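Biotin transporter BioY (Lactococcus lactis subsp. cremoris, PDB 4DVE) binds biotin in the membrane and, as an S component, probably delivers it to an energy-coupling factor ABC transporter for uptake. Local coordinates at residues E131-V135 with A177-V181. Residues are numbered along the deposited sequence; the frame is centred on the assembly and turned at random.
Sequences ELIIV and AILTV
Within the membrane bundle of this S component, Leu132 and Val135 of helix 128-155 pack against Ala177 and Val181 of helix 170-189. The two segments run broadly antiparallel, their directions 133° apart, and the short axes come within 9.3 Å. Val181 points at the partner helix: its CG2, anti to its own carbonyl carbon, lies 3.6 Å from Leu132 CA, a methyl set against backbone rather than a side-chain tip. Val181 CG2 also touches Glu131 CG at 4.0 Å and Val135 CG2 at 4.2 Å, so Glu131, Leu132 and Val135 together receive it. Towards the start of the other segment, Val135 CG1 meets Ala177 CB at 3.7 Å. Leu132 CD1 reaches Ala177 CB at 3.9 Å, so two branched side chains share the small alanine methyl. Glu131 lends its aliphatic stem to the Val181 end, while its carboxylate forms salt bridges with Arg185 and Arg188, giving helix 170-189 a second, ionic tie to helix 128-155. Thr180 turns its CG2 to Val135 and hydrogen-bonds through OG1 to Lys176 O within its own helix. Helix 52-80 covers one flank, Met56 touching both Val135 and Thr180, and Leu117 of helix 100-119 packs on Glu131.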
# COMPACT_ATOMS: atom_id res chain seq x y z
N GLU A 131 -0.11 -15.47 4.00
CA GLU A 131 -0.09 -14.02 4.15
C GLU A 131 0.63 -13.36 2.96
O GLU A 131 0.14 -12.35 2.42
CB GLU A 131 0.57 -13.61 5.46
CG GLU A 131 0.61 -12.10 5.73
CD GLU A 131 0.55 -11.76 7.22
OE1 GLU A 131 0.57 -10.56 7.60
OE2 GLU A 131 0.49 -12.71 8.03
N LEU A 132 1.77 -13.93 2.57
CA LEU A 132 2.57 -13.40 1.46
C LEU A 132 1.76 -13.42 0.15
O LEU A 132 1.80 -12.48 -0.63
CB LEU A 132 3.90 -14.17 1.29
CG LEU A 132 4.80 -13.74 0.12
CD1 LEU A 132 5.12 -12.24 0.14
CD2 LEU A 132 6.08 -14.58 0.07
N ILE A 133 1.02 -14.50 -0.07
CA ILE A 133 0.21 -14.59 -1.27
C ILE A 133 -0.91 -13.54 -1.28
O ILE A 133 -1.16 -12.94 -2.32
CB ILE A 133 -0.34 -16.02 -1.47
CG1 ILE A 133 0.82 -17.02 -1.69
CG2 ILE A 133 -1.34 -16.04 -2.63
CD1 ILE A 133 1.86 -16.59 -2.72
N ILE A 134 -1.56 -13.32 -0.15
CA ILE A 134 -2.58 -12.26 -0.03
C ILE A 134 -1.96 -10.88 -0.30
O ILE A 134 -2.53 -10.04 -1.04
CB ILE A 134 -3.29 -12.30 1.35
CG1 ILE A 134 -4.10 -13.59 1.48
CG2 ILE A 134 -4.19 -11.07 1.57
CD1 ILE A 134 -4.41 -13.95 2.93
N VAL A 135 -0.78 -10.64 0.26
CA VAL A 135 -0.11 -9.37 0.04
C VAL A 135 0.27 -9.21 -1.44
O VAL A 135 0.06 -8.15 -2.02
CB VAL A 135 1.11 -9.17 0.98
CG1 VAL A 135 1.93 -7.94 0.56
CG2 VAL A 135 0.65 -9.05 2.44
N ALA A 177 6.83 -6.98 -0.82
CA ALA A 177 5.80 -7.84 -0.24
C ALA A 177 6.41 -8.82 0.79
O ALA A 177 5.79 -9.09 1.83
CB ALA A 177 5.05 -8.61 -1.34
N ILE A 178 7.60 -9.36 0.48
CA ILE A 178 8.30 -10.29 1.36
C ILE A 178 8.70 -9.56 2.64
O ILE A 178 8.52 -10.10 3.76
CB ILE A 178 9.62 -10.88 0.78
CG1 ILE A 178 9.44 -11.72 -0.49
CG2 ILE A 178 10.34 -11.72 1.80
CD1 ILE A 178 8.19 -12.55 -0.58
N LEU A 179 9.28 -8.38 2.49
CA LEU A 179 9.69 -7.59 3.67
C LEU A 179 8.46 -7.19 4.49
O LEU A 179 8.53 -7.12 5.72
CB LEU A 179 10.47 -6.33 3.25
CG LEU A 179 11.90 -6.59 2.77
CD1 LEU A 179 12.47 -5.35 2.06
CD2 LEU A 179 12.78 -7.01 3.95
N THR A 180 7.36 -6.89 3.79
CA THR A 180 6.08 -6.60 4.45
C THR A 180 5.66 -7.74 5.39
O THR A 180 5.38 -7.51 6.57
CB THR A 180 4.95 -6.29 3.45
OG1 THR A 180 5.19 -5.01 2.82
CG2 THR A 180 3.57 -6.27 4.15
N VAL A 181 5.65 -8.96 4.88
CA VAL A 181 5.24 -10.10 5.69
C VAL A 181 6.19 -10.30 6.88
O VAL A 181 5.73 -10.43 8.04
CB VAL A 181 5.06 -11.38 4.86
CG1 VAL A 181 4.67 -12.58 5.76
CG2 VAL A 181 4.00 -11.13 3.79